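Local structure of phenol hydroxylase component phN (Pseudomonas stutzeri, 3U52) at residues 35-40 and 120-125; 113-118 and 188-193; 214-219 and 286-291. The protein probably catalyses the oxygen-dependent hydroxylation of phenols as the diiron-bearing hydroxylase component of a bacterial multicomponent monooxygenase. All coordinates share one frame; numbering follows the deposited sequence.

Contact 1: 35-40 and 120-125; sequences PEEDFE and RQFSGA
Glu37 grips Ser123 with both carboxylate oxygens, and these two bonds on one carboxylate mark the tight part of the contact. The backbone N of Ser123 donates to Glu37 OE1 at 3.1 Å, with an N-H...O angle of 157°, from above the carboxylate plane. Ser123 OG gives its proton to Glu37 OE2 on the syn lone pair, the side facing the other oxygen; the 2.5 Å between them is short and to be read with caution. The extended Glu37 chain starts with CG between the backbone N and the carbonyl carbon (chi1 58°), which carries the acid across to the turn linking helix 105-121 to helix 125-155. Glu37 OE1 also lies at the edge of the Phe122 ring, in its plane, 4.0 Å from Phe122 CD1. Phe122 and Trp47 bring aromatic packing around this end, next to a xenon site.

Close but unbonded, the carboxylate of Glu36 stacks on the amide of Gln121, the planes 17° apart, with Glu36 CD 3.3 Å from Gln121 OE1. Glu36 OE2 and Gln121 OE1, 3.5 Å apart, are both acceptors. Lys117 serves one atom of each: its NZ forms a salt bridge with Glu36 OE2 and its carbonyl accepts from Gln121 NE2. The loose side lies beyond. A water accepts from Glu36 N and donates to Gln121 O and to Gln121 OE1 at 3.0 Å, Glu36 OE1 meets a glycerol, probably from the crystallisation liquor, and exposed Pro35 merely brushes the amide, CD to Gln121 OE1 being 4.2 Å.

Two neighbouring acids are thus used differently. Glu36 has a lysine to balance its charge, whereas the buried carboxylate of Glu37 is probably stabilised by neutral donors and fixed in rotation by them.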
ATOM      1  N   PRO A  35     -17.855  32.167  25.494  1.00 20.81           N
ATOM      2  CA  PRO A  35     -17.432  33.508  25.882  1.00 21.76           C
ATOM      3  C   PRO A  35     -16.635  34.252  24.825  1.00 23.46           C
ATOM      4  O   PRO A  35     -16.433  35.450  24.972  1.00 24.70           O
ATOM      5  CB  PRO A  35     -16.530  33.239  27.105  1.00 21.51           C
ATOM      6  CG  PRO A  35     -15.902  31.837  26.762  1.00 20.79           C
ATOM      7  CD  PRO A  35     -17.011  31.106  26.088  1.00 19.74           C
ATOM      8  N   GLU A  36     -16.236  33.579  23.740  1.00 24.30           N
ATOM      9  CA  GLU A  36     -15.267  34.198  22.801  1.00 24.85           C
ATOM     10  C   GLU A  36     -15.882  34.742  21.528  1.00 25.92           C
ATOM     11  O   GLU A  36     -15.190  35.266  20.668  1.00 26.72           O
ATOM     12  CB  GLU A  36     -14.163  33.215  22.415  1.00 24.66           C
ATOM     13  CG  GLU A  36     -13.265  32.812  23.527  1.00 23.33           C
ATOM     14  CD  GLU A  36     -12.103  31.988  23.030  1.00 30.16           C
ATOM     15  OE1 GLU A  36     -11.850  31.954  21.787  1.00 31.09           O
ATOM     16  OE2 GLU A  36     -11.418  31.400  23.887  1.00 30.94           O
ATOM     17  N   GLU A  37     -17.183  34.663  21.388  1.00 26.65           N
ATOM     18  CA  GLU A  37     -17.723  34.992  20.063  1.00 28.69           C
ATOM     19  C   GLU A  37     -18.359  36.368  19.885  1.00 28.51           C
ATOM     20  O   GLU A  37     -19.024  36.628  18.869  1.00 28.07           O
ATOM     21  CB  GLU A  37     -18.592  33.852  19.511  1.00 29.31           C
ATOM     22  CG  GLU A  37     -19.747  33.444  20.327  1.00 33.23           C
ATOM     23  CD  GLU A  37     -20.598  32.363  19.633  1.00 36.93           C
ATOM     24  OE1 GLU A  37     -20.162  31.756  18.618  1.00 38.25           O
ATOM     25  OE2 GLU A  37     -21.720  32.125  20.115  1.00 39.52           O
ATOM     26  N   ASP A  38     -18.095  37.270  20.835  1.00 28.45           N
ATOM     27  CA  ASP A  38     -18.632  38.636  20.769  1.00 29.07           C
ATOM     28  C   ASP A  38     -17.582  39.731  20.600  1.00 28.22           C
ATOM     29  O   ASP A  38     -17.905  40.793  20.045  1.00 28.99           O
ATOM     30  CB  ASP A  38     -19.468  38.967  22.024  1.00 30.52           C
ATOM     31  CG  ASP A  38     -20.800  38.206  22.079  1.00 35.94           C
ATOM     32  OD1 ASP A  38     -21.713  38.485  21.268  1.00 42.51           O
ATOM     33  OD2 ASP A  38     -20.946  37.329  22.952  1.00 44.55           O
ATOM     34  N   PHE A  39     -16.362  39.496  21.096  1.00 26.58           N
ATOM     35  CA  PHE A  39     -15.393  40.557  21.299  1.00 25.89           C
ATOM     36  C   PHE A  39     -14.744  41.075  20.034  1.00 26.43           C
ATOM     37  O   PHE A  39     -14.052  42.062  20.115  1.00 25.50           O
ATOM     38  CB  PHE A  39     -14.292  40.203  22.312  1.00 25.06           C
ATOM     39  CG  PHE A  39     -13.225  39.275  21.776  1.00 25.08           C
ATOM     40  CD1 PHE A  39     -12.045  39.779  21.177  1.00 20.89           C
ATOM     41  CD2 PHE A  39     -13.400  37.904  21.870  1.00 19.56           C
ATOM     42  CE1 PHE A  39     -11.064  38.918  20.699  1.00 22.90           C
ATOM     43  CE2 PHE A  39     -12.417  37.022  21.424  1.00 24.50           C
ATOM     44  CZ  PHE A  39     -11.237  37.507  20.845  1.00 21.07           C
ATOM     45  N   GLU A  40     -14.959  40.409  18.890  1.00 25.77           N
ATOM     46  CA  GLU A  40     -14.358  40.818  17.605  1.00 25.09           C
ATOM     47  C   GLU A  40     -15.244  41.808  16.821  1.00 25.62           C
ATOM     48  O   GLU A  40     -14.800  42.432  15.854  1.00 25.86           O
ATOM     49  CB  GLU A  40     -14.081  39.570  16.723  1.00 25.14           C
ATOM     50  CG  GLU A  40     -12.879  38.748  17.178  1.00 24.29           C
ATOM     51  CD  GLU A  40     -12.797  37.410  16.431  1.00 26.09           C
ATOM     52  OE1 GLU A  40     -13.691  36.550  16.611  1.00 22.98           O
ATOM     53  OE2 GLU A  40     -11.829  37.225  15.666  1.00 23.55           O
ATOM     54  N   ARG A 120     -14.546  24.200  19.709  1.00 24.45           N
ATOM     55  CA  ARG A 120     -15.249  24.413  20.992  1.00 22.98           C
ATOM     56  C   ARG A 120     -15.954  25.813  21.116  1.00 23.07           C
ATOM     57  O   ARG A 120     -16.926  25.951  21.856  1.00 23.80           O
ATOM     58  CB  ARG A 120     -14.272  24.189  22.162  1.00 22.40           C
ATOM     59  CG  ARG A 120     -14.807  24.617  23.534  1.00 18.56           C
ATOM     60  CD  ARG A 120     -15.961  23.682  24.005  1.00 22.63           C
ATOM     61  NE  ARG A 120     -16.473  24.080  25.318  1.00 17.84           N
ATOM     62  CZ  ARG A 120     -17.246  25.135  25.544  1.00 20.17           C
ATOM     63  NH1 ARG A 120     -17.681  25.933  24.538  1.00 18.24           N
ATOM     64  NH2 ARG A 120     -17.606  25.375  26.802  1.00 22.40           N
ATOM     65  N   GLN A 121     -15.489  26.840  20.412  1.00 23.45           N
ATOM     66  CA  GLN A 121     -15.928  28.231  20.731  1.00 24.66           C
ATOM     67  C   GLN A 121     -17.205  28.713  20.126  1.00 24.16           C
ATOM     68  O   GLN A 121     -17.772  29.667  20.660  1.00 24.05           O
ATOM     69  CB  GLN A 121     -14.876  29.294  20.386  1.00 24.75           C
ATOM     70  CG  GLN A 121     -13.549  29.137  21.033  1.00 27.88           C
ATOM     71  CD  GLN A 121     -13.614  28.815  22.482  1.00 30.91           C
ATOM     72  OE1 GLN A 121     -14.293  29.508  23.316  1.00 33.37           O
ATOM     73  NE2 GLN A 121     -12.894  27.752  22.837  1.00 30.63           N
ATOM     74  N   PHE A 122     -17.620  28.114  18.997  1.00 24.33           N
ATOM     75  CA  PHE A 122     -18.777  28.590  18.226  1.00 24.98           C
ATOM     76  C   PHE A 122     -20.042  27.998  18.799  1.00 25.14           C
ATOM     77  O   PHE A 122     -20.059  26.794  19.117  1.00 24.70           O
ATOM     78  CB  PHE A 122     -18.670  28.205  16.736  1.00 25.37           C
ATOM     79  CG  PHE A 122     -17.576  28.904  16.018  1.00 24.52           C
ATOM     80  CD1 PHE A 122     -17.461  30.299  16.105  1.00 24.21           C
ATOM     81  CD2 PHE A 122     -16.673  28.202  15.253  1.00 24.18           C
ATOM     82  CE1 PHE A 122     -16.481  30.995  15.450  1.00 24.74           C
ATOM     83  CE2 PHE A 122     -15.649  28.886  14.598  1.00 27.94           C
ATOM     84  CZ  PHE A 122     -15.551  30.301  14.702  1.00 27.42           C
ATOM     85  N   SER A 123     -21.086  28.810  18.939  1.00 24.32           N
ATOM     86  CA  SER A 123     -22.322  28.304  19.473  1.00 25.43           C
ATOM     87  C   SER A 123     -23.100  27.559  18.448  1.00 26.53           C
ATOM     88  O   SER A 123     -24.084  26.901  18.791  1.00 26.27           O
ATOM     89  CB  SER A 123     -23.199  29.383  20.139  1.00 26.18           C
ATOM     90  OG  SER A 123     -23.482  30.486  19.280  1.00 29.27           O
ATOM     91  N   GLY A 124     -22.684  27.625  17.183  1.00 25.56           N
ATOM     92  CA  GLY A 124     -23.406  26.857  16.158  1.00 24.78           C
ATOM     93  C   GLY A 124     -22.861  25.444  16.058  1.00 25.42           C
ATOM     94  O   GLY A 124     -21.673  25.260  15.746  1.00 24.91           O
ATOM     95  N   ALA A 125     -23.715  24.449  16.321  1.00 24.79           N
ATOM     96  CA  ALA A 125     -23.270  23.056  16.439  1.00 24.03           C
ATOM     97  C   ALA A 125     -22.701  22.599  15.116  1.00 24.16           C
ATOM     98  O   ALA A 125     -21.737  21.857  15.087  1.00 25.46           O
ATOM     99  CB  ALA A 125     -24.410  22.130  16.885  1.00 22.40           C
TER
HETATM  100  O   HOH W   1     -16.819  30.998  22.556  1.00 22.18           O

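Contact 2: 113-118 and 188-193; sequences QGYSKV and FEFLTA
Phe190 pushes its ring edge into the face of Tyr115, a T-shaped stack between two helices of the four-helix bundle that houses the diiron centre: helix 105-121 supplies the iron ligand Glu108 and helix 187-216 supplies Glu199. The ring planes stand at 71° with centroids 5.0 Å apart, and CE2 of Phe190 sits over the centre of the tyrosine ring. CZ of the same phenylalanine reaches the backbone, 3.6 Å from Gly114 C. Glycine is fitted to this spot, since a beta carbon modelled there would fall 2.7 Å from Phe190 CZ. Beside the stack, Leu191 CD1 touches both Tyr115 CE2, at 3.4 Å, and Val118 CG1, at 3.9 Å.

The second shell begins with the helices themselves, whose local axes approach to 10.8 Å and run at 135°, a spacing bridged by side chains. Phe190 CG points opposite its own backbone N (chi1 176°), sending the ring across the gap, while Phe179, Ala182 and Arg183 of helix 173-184 pack around it. Tyr115 lies on Gln134 and Ala135 of helix 125-155, and its OH is hydrogen-bonded to Ser195 OG, one turn further along the partner helix. Leu191 and Phe188 face a xenon pocket. Behind them, Phe188 O accepts both Thr192 N and Thr192 OG1, the hydroxyl at 2.9 Å, from opposite faces of its carbonyl plane.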
ATOM      1  N   GLN A 113      -4.215  22.221  16.737  1.00 19.50           N
ATOM      2  CA  GLN A 113      -4.590  22.869  18.004  1.00 20.70           C
ATOM      3  C   GLN A 113      -5.560  24.050  17.843  1.00 19.10           C
ATOM      4  O   GLN A 113      -6.453  24.192  18.644  1.00 19.83           O
ATOM      5  CB  GLN A 113      -3.348  23.372  18.746  1.00 21.43           C
ATOM      6  CG  GLN A 113      -2.127  22.540  18.593  1.00 25.24           C
ATOM      7  CD  GLN A 113      -0.980  23.060  19.369  1.00 31.85           C
ATOM      8  OE1 GLN A 113      -0.093  23.759  18.827  1.00 32.97           O
ATOM      9  NE2 GLN A 113      -0.981  22.765  20.663  1.00 32.18           N
ATOM     10  N   GLY A 114      -5.329  24.908  16.846  1.00 17.18           N
ATOM     11  CA  GLY A 114      -6.171  26.084  16.585  1.00 16.68           C
ATOM     12  C   GLY A 114      -7.579  25.685  16.181  1.00 16.69           C
ATOM     13  O   GLY A 114      -8.561  26.248  16.688  1.00 13.97           O
ATOM     14  N   TYR A 115      -7.709  24.701  15.289  1.00 17.32           N
ATOM     15  CA  TYR A 115      -9.038  24.223  14.918  1.00 17.25           C
ATOM     16  C   TYR A 115      -9.727  23.450  16.060  1.00 17.38           C
ATOM     17  O   TYR A 115     -10.957  23.537  16.204  1.00 17.65           O
ATOM     18  CB  TYR A 115      -8.981  23.355  13.655  1.00 20.20           C
ATOM     19  CG  TYR A 115      -9.014  24.181  12.386  1.00 18.01           C
ATOM     20  CD1 TYR A 115      -7.829  24.436  11.683  1.00 20.26           C
ATOM     21  CD2 TYR A 115     -10.207  24.762  11.933  1.00 19.11           C
ATOM     22  CE1 TYR A 115      -7.835  25.229  10.547  1.00 23.07           C
ATOM     23  CE2 TYR A 115     -10.223  25.570  10.770  1.00 20.55           C
ATOM     24  CZ  TYR A 115      -9.031  25.791  10.106  1.00 21.60           C
ATOM     25  OH  TYR A 115      -9.024  26.538   8.960  1.00 27.12           O
ATOM     26  N   SER A 116      -8.974  22.680  16.842  1.00 17.79           N
ATOM     27  CA  SER A 116      -9.561  22.005  18.029  1.00 19.15           C
ATOM     28  C   SER A 116     -10.226  23.069  18.940  1.00 19.36           C
ATOM     29  O   SER A 116     -11.386  22.944  19.370  1.00 18.22           O
ATOM     30  CB  SER A 116      -8.475  21.278  18.822  1.00 19.77           C
ATOM     31  OG  SER A 116      -7.932  20.160  18.102  1.00 24.12           O
ATOM     32  N   LYS A 117      -9.465  24.110  19.255  1.00 20.20           N
ATOM     33  CA  LYS A 117     -10.001  25.166  20.090  1.00 21.85           C
ATOM     34  C   LYS A 117     -11.198  25.870  19.485  1.00 22.59           C
ATOM     35  O   LYS A 117     -12.167  26.124  20.184  1.00 21.77           O
ATOM     36  CB  LYS A 117      -8.903  26.151  20.507  1.00 22.01           C
ATOM     37  CG  LYS A 117      -9.474  27.493  21.096  1.00 24.59           C
ATOM     38  CD  LYS A 117      -8.428  28.245  21.883  1.00 25.32           C
ATOM     39  CE  LYS A 117      -9.074  29.538  22.467  1.00 25.86           C
ATOM     40  NZ  LYS A 117      -9.632  29.231  23.840  1.00 27.49           N
ATOM     41  N   VAL A 118     -11.167  26.181  18.186  1.00 23.95           N
ATOM     42  CA  VAL A 118     -12.281  26.892  17.555  1.00 24.29           C
ATOM     43  C   VAL A 118     -13.537  25.975  17.391  1.00 26.07           C
ATOM     44  O   VAL A 118     -14.701  26.430  17.447  1.00 27.47           O
ATOM     45  CB  VAL A 118     -11.732  27.582  16.227  1.00 26.15           C
ATOM     46  CG1 VAL A 118     -11.906  26.684  15.013  1.00 21.75           C
ATOM     47  CG2 VAL A 118     -12.341  28.950  16.012  1.00 26.51           C
ATOM     48  N   PHE A 188     -13.504  34.125  14.846  1.00 18.04           N
ATOM     49  CA  PHE A 188     -13.870  34.542  13.491  1.00 18.04           C
ATOM     50  C   PHE A 188     -12.683  34.949  12.633  1.00 17.95           C
ATOM     51  O   PHE A 188     -12.658  34.646  11.412  1.00 17.36           O
ATOM     52  CB  PHE A 188     -14.971  35.613  13.496  1.00 16.95           C
ATOM     53  CG  PHE A 188     -16.307  35.101  14.042  1.00 17.98           C
ATOM     54  CD1 PHE A 188     -16.749  35.507  15.281  1.00 17.68           C
ATOM     55  CD2 PHE A 188     -17.102  34.252  13.286  1.00 19.55           C
ATOM     56  CE1 PHE A 188     -17.967  35.035  15.794  1.00 22.49           C
ATOM     57  CE2 PHE A 188     -18.324  33.758  13.777  1.00 22.70           C
ATOM     58  CZ  PHE A 188     -18.746  34.160  15.055  1.00 19.49           C
ATOM     59  N   GLU A 189     -11.732  35.648  13.239  1.00 17.43           N
ATOM     60  CA  GLU A 189     -10.516  36.046  12.491  1.00 17.98           C
ATOM     61  C   GLU A 189      -9.674  34.804  12.214  1.00 17.04           C
ATOM     62  O   GLU A 189      -9.167  34.637  11.104  1.00 15.62           O
ATOM     63  CB  GLU A 189      -9.695  37.118  13.217  1.00 18.39           C
ATOM     64  CG  GLU A 189      -8.494  37.583  12.372  1.00 18.43           C
ATOM     65  CD  GLU A 189      -7.682  38.700  13.004  1.00 20.03           C
ATOM     66  OE1 GLU A 189      -6.699  39.097  12.371  1.00 18.82           O
ATOM     67  OE2 GLU A 189      -7.995  39.205  14.105  1.00 19.00           O
ATOM     68  N   PHE A 190      -9.595  33.902  13.187  1.00 16.53           N
ATOM     69  CA  PHE A 190      -8.847  32.639  12.959  1.00 17.63           C
ATOM     70  C   PHE A 190      -9.423  31.940  11.711  1.00 18.10           C
ATOM     71  O   PHE A 190      -8.664  31.572  10.778  1.00 18.74           O
ATOM     72  CB  PHE A 190      -8.885  31.698  14.163  1.00 17.22           C
ATOM     73  CG  PHE A 190      -8.200  30.345  13.919  1.00 17.44           C
ATOM     74  CD1 PHE A 190      -6.823  30.207  14.002  1.00 12.78           C
ATOM     75  CD2 PHE A 190      -8.945  29.240  13.540  1.00 18.74           C
ATOM     76  CE1 PHE A 190      -6.197  28.970  13.765  1.00 16.59           C
ATOM     77  CE2 PHE A 190      -8.332  28.013  13.296  1.00 18.47           C
ATOM     78  CZ  PHE A 190      -6.958  27.887  13.415  1.00 17.64           C
ATOM     79  N   LEU A 191     -10.742  31.777  11.682  1.00 17.26           N
ATOM     80  CA  LEU A 191     -11.369  31.142  10.505  1.00 20.42           C
ATOM     81  C   LEU A 191     -11.160  31.942   9.202  1.00 20.15           C
ATOM     82  O   LEU A 191     -10.884  31.371   8.123  1.00 20.44           O
ATOM     83  CB  LEU A 191     -12.845  30.861  10.778  1.00 20.82           C
ATOM     84  CG  LEU A 191     -13.247  29.392  11.017  1.00 25.62           C
ATOM     85  CD1 LEU A 191     -12.156  28.337  11.438  1.00 23.87           C
ATOM     86  CD2 LEU A 191     -14.487  29.342  11.837  1.00 29.10           C
ATOM     87  N   THR A 192     -11.255  33.267   9.279  1.00 19.40           N
ATOM     88  CA  THR A 192     -11.064  34.078   8.076  1.00 19.81           C
ATOM     89  C   THR A 192      -9.636  33.978   7.572  1.00 20.44           C
ATOM     90  O   THR A 192      -9.405  33.957   6.352  1.00 22.80           O
ATOM     91  CB  THR A 192     -11.496  35.551   8.302  1.00 20.37           C
ATOM     92  OG1 THR A 192     -12.897  35.561   8.620  1.00 20.93           O
ATOM     93  CG2 THR A 192     -11.254  36.396   7.030  1.00 18.44           C
ATOM     94  N   ALA A 193      -8.678  33.955   8.493  1.00 20.03           N
ATOM     95  CA  ALA A 193      -7.264  33.868   8.164  1.00 19.67           C
ATOM     96  C   ALA A 193      -6.934  32.519   7.522  1.00 18.78           C
ATOM     97  O   ALA A 193      -6.314  32.431   6.460  1.00 18.70           O
ATOM     98  CB  ALA A 193      -6.440  33.994   9.448  1.00 17.35           C
TER

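Contact 3: 214-219 and 286-291; sequences AAYNGD and NKVMSW
Tyr216 turns one ring face to Val288, whose CG2 stands 4.2 Å above the plane, offset toward the rim. The carbonyl O of Lys287 approaches the same ring obliquely, 3.4 Å from Tyr216 CD2. The other flat groups are the amides of Asn217 and Asn286, whose planes differ by 18°. Asn217 pairs its C=O and N-H with the backbone N-H and C=O of Asn286: Asn217 OD1 accepts from Asn286 N at 2.8 Å, while Asn217 ND2 donates to Asn286 O at 2.9 Å in a nearly straight bond, with an N-H...O angle of 172°. Each donor lies in the plane of the carbonyl it meets and on a lone pair. The first torsion of Asn217, with CG opposite the carbonyl carbon (chi1 -69°), brings the amide across to the loop.

Helices 187-216 and 220-250 belong to the helical bundle of the diiron hydroxylase fold, the first carrying the iron ligand Glu199 and the second Glu233 and His236. The contact sits at the far end of helix 187-216, with Asn217 18 residues beyond Glu199. Ala214 O accepts from Asp219 N at 3.1 Å and, from the opposite face of its plane, from Asn217 N. Gly218 has a positive phi, and Asp219 caps the next helix, its carboxylate also bonded to Tyr93, Tyr152 and Thr222.

Asn217 has further partners, with ND2 bonded to Gly213 O and OD1 to Ser89 OG. A leucine in its place would probably leave Asn286 N and O without their mates and the loop less firmly held to the helix end. Asn286 returns the contact from its own side chain: its ND2 donates to Tyr216 O at 2.8 Å, within the carbonyl plane, and Tyr216 O lies close to the plane of the Asn286 amide.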
ATOM      1  N   ALA A 214       7.415  17.296  -6.255  1.00 23.64           N
ATOM      2  CA  ALA A 214       7.669  15.904  -5.905  1.00 24.38           C
ATOM      3  C   ALA A 214       7.483  14.981  -7.109  1.00 24.35           C
ATOM      4  O   ALA A 214       8.325  14.121  -7.352  1.00 25.12           O
ATOM      5  CB  ALA A 214       6.768  15.457  -4.749  1.00 23.93           C
ATOM      6  N   ALA A 215       6.389  15.172  -7.845  1.00 24.12           N
ATOM      7  CA  ALA A 215       6.065  14.319  -8.995  1.00 25.07           C
ATOM      8  C   ALA A 215       7.129  14.486 -10.073  1.00 25.82           C
ATOM      9  O   ALA A 215       7.506  13.504 -10.655  1.00 27.63           O
ATOM     10  CB  ALA A 215       4.691  14.626  -9.562  1.00 24.09           C
ATOM     11  N   TYR A 216       7.655  15.697 -10.294  1.00 26.66           N
ATOM     12  CA  TYR A 216       8.658  15.914 -11.367  1.00 26.54           C
ATOM     13  C   TYR A 216      10.087  15.558 -10.951  1.00 25.26           C
ATOM     14  O   TYR A 216      10.993  15.586 -11.785  1.00 25.17           O
ATOM     15  CB  TYR A 216       8.632  17.348 -11.859  1.00 28.32           C
ATOM     16  CG  TYR A 216       7.448  17.766 -12.726  1.00 31.84           C
ATOM     17  CD1 TYR A 216       6.151  17.371 -12.434  1.00 31.94           C
ATOM     18  CD2 TYR A 216       7.649  18.629 -13.808  1.00 37.48           C
ATOM     19  CE1 TYR A 216       5.080  17.789 -13.225  1.00 34.97           C
ATOM     20  CE2 TYR A 216       6.592  19.043 -14.607  1.00 40.14           C
ATOM     21  CZ  TYR A 216       5.313  18.637 -14.300  1.00 37.62           C
ATOM     22  OH  TYR A 216       4.282  19.068 -15.124  1.00 38.90           O
ATOM     23  N   ASN A 217      10.292  15.266  -9.668  1.00 23.36           N
ATOM     24  CA  ASN A 217      11.604  15.061  -9.157  1.00 23.34           C
ATOM     25  C   ASN A 217      11.802  13.715  -8.487  1.00 24.11           C
ATOM     26  O   ASN A 217      12.782  13.514  -7.766  1.00 24.19           O
ATOM     27  CB  ASN A 217      12.029  16.238  -8.262  1.00 23.46           C
ATOM     28  CG  ASN A 217      12.235  17.488  -9.055  1.00 23.22           C
ATOM     29  OD1 ASN A 217      13.336  17.735  -9.554  1.00 24.39           O
ATOM     30  ND2 ASN A 217      11.165  18.234  -9.279  1.00 22.63           N
ATOM     31  N   GLY A 218      10.850  12.806  -8.671  1.00 24.66           N
ATOM     32  CA  GLY A 218      11.064  11.402  -8.307  1.00 26.16           C
ATOM     33  C   GLY A 218      10.828  11.053  -6.857  1.00 27.45           C
ATOM     34  O   GLY A 218      11.280   9.973  -6.353  1.00 27.86           O
ATOM     35  N   ASP A 219      10.098  11.929  -6.169  1.00 27.10           N
ATOM     36  CA  ASP A 219       9.922  11.774  -4.718  1.00 27.28           C
ATOM     37  C   ASP A 219       8.545  11.128  -4.501  1.00 27.78           C
ATOM     38  O   ASP A 219       7.512  11.816  -4.407  1.00 27.44           O
ATOM     39  CB  ASP A 219      10.052  13.142  -4.034  1.00 26.97           C
ATOM     40  CG  ASP A 219       9.740  13.113  -2.532  1.00 28.32           C
ATOM     41  OD1 ASP A 219       9.655  12.026  -1.917  1.00 30.29           O
ATOM     42  OD2 ASP A 219       9.596  14.213  -1.950  1.00 29.25           O
ATOM     43  N   ASN A 286      14.171  19.594 -11.477  1.00 23.18           N
ATOM     44  CA  ASN A 286      13.183  19.668 -12.570  1.00 23.67           C
ATOM     45  C   ASN A 286      12.051  20.604 -12.214  1.00 23.19           C
ATOM     46  O   ASN A 286      11.374  20.383 -11.195  1.00 22.35           O
ATOM     47  CB  ASN A 286      12.641  18.270 -12.972  1.00 23.11           C
ATOM     48  CG  ASN A 286      13.767  17.277 -13.220  1.00 25.43           C
ATOM     49  OD1 ASN A 286      14.772  17.632 -13.841  1.00 28.47           O
ATOM     50  ND2 ASN A 286      13.634  16.063 -12.720  1.00 19.90           N
ATOM     51  N   LYS A 287      11.831  21.614 -13.078  1.00 22.97           N
ATOM     52  CA  LYS A 287      10.899  22.702 -12.814  1.00 24.68           C
ATOM     53  C   LYS A 287       9.485  22.297 -13.198  1.00 25.76           C
ATOM     54  O   LYS A 287       9.291  21.589 -14.192  1.00 26.99           O
ATOM     55  CB  LYS A 287      11.265  23.976 -13.613  1.00 24.08           C
ATOM     56  CG  LYS A 287      12.727  24.441 -13.545  1.00 23.12           C
ATOM     57  CD  LYS A 287      13.185  24.893 -12.116  1.00 23.04           C
ATOM     58  CE  LYS A 287      14.716  25.111 -12.094  1.00 20.55           C
ATOM     59  NZ  LYS A 287      15.208  25.359 -10.662  1.00 25.81           N
ATOM     60  N   VAL A 288       8.508  22.752 -12.425  1.00 26.25           N
ATOM     61  CA  VAL A 288       7.081  22.533 -12.721  1.00 27.86           C
ATOM     62  C   VAL A 288       6.557  23.727 -13.546  1.00 28.28           C
ATOM     63  O   VAL A 288       6.078  23.586 -14.677  1.00 29.29           O
ATOM     64  CB  VAL A 288       6.225  22.383 -11.417  1.00 28.32           C
ATOM     65  CG1 VAL A 288       4.744  22.025 -11.766  1.00 30.83           C
ATOM     66  CG2 VAL A 288       6.803  21.322 -10.513  1.00 29.15           C
ATOM     67  N   MET A 289       6.634  24.898 -12.957  1.00 26.47           N
ATOM     68  CA  MET A 289       6.225  26.144 -13.596  1.00 25.69           C
ATOM     69  C   MET A 289       6.942  27.216 -12.789  1.00 23.71           C
ATOM     70  O   MET A 289       7.555  26.893 -11.757  1.00 24.52           O
ATOM     71  CB  MET A 289       4.715  26.352 -13.553  1.00 26.85           C
ATOM     72  CG  MET A 289       4.140  26.606 -12.170  1.00 30.92           C
ATOM     73  SD  MET A 289       2.322  26.518 -12.088  1.00 37.82           S
ATOM     74  CE  MET A 289       2.263  25.100 -10.981  1.00 38.27           C
ATOM     75  N   SER A 290       6.927  28.449 -13.261  1.00 21.43           N
ATOM     76  CA  SER A 290       7.614  29.480 -12.501  1.00 20.66           C
ATOM     77  C   SER A 290       6.668  30.013 -11.440  1.00 20.57           C
ATOM     78  O   SER A 290       5.443  29.825 -11.546  1.00 19.54           O
ATOM     79  CB  SER A 290       8.049  30.617 -13.416  1.00 19.73           C
ATOM     80  OG  SER A 290       6.912  31.246 -14.009  1.00 20.33           O
ATOM     81  N   TRP A 291       7.206  30.722 -10.441  1.00 19.99           N
ATOM     82  CA  TRP A 291       6.344  31.400  -9.465  1.00 19.59           C
ATOM     83  C   TRP A 291       5.420  32.372 -10.178  1.00 19.74           C
ATOM     84  O   TRP A 291       4.230  32.496  -9.867  1.00 19.42           O
ATOM     85  CB  TRP A 291       7.178  32.174  -8.441  1.00 20.06           C
ATOM     86  CG  TRP A 291       6.318  33.111  -7.612  1.00 18.09           C
ATOM     87  CD1 TRP A 291       6.251  34.447  -7.713  1.00 20.23           C
ATOM     88  CD2 TRP A 291       5.409  32.732  -6.561  1.00 18.67           C
ATOM     89  NE1 TRP A 291       5.345  34.957  -6.790  1.00 20.76           N
ATOM     90  CE2 TRP A 291       4.823  33.914  -6.068  1.00 18.82           C
ATOM     91  CE3 TRP A 291       5.028  31.503  -6.002  1.00 19.59           C
ATOM     92  CZ2 TRP A 291       3.883  33.909  -5.019  1.00 16.47           C
ATOM     93  CZ3 TRP A 291       4.108  31.495  -4.962  1.00 20.05           C
ATOM     94  CH2 TRP A 291       3.552  32.685  -4.480  1.00 19.75           C
TER

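Contacts 1 and 2 are buried neighbours, their centres 11 Å apart, and both draw on helix 105-121. They are also joined by a probable hydrogen bond from Glu189 N of contact 2 to Glu40 OE2 of contact 1. Contact 3 is a surface contact across the chain's centre, its centre 32 Å from that of contact 2, yet it shares helix 187-216 with contact 2 at that helix's other end. The chemistry follows place: contact 2, helix on helix, is aromatic and aliphatic, whereas the two contacts involving loops rely on polar groups. Contact 1 uses carboxylates and a bridging water; contact 3 uses neutral amides that bind backbone atoms directly.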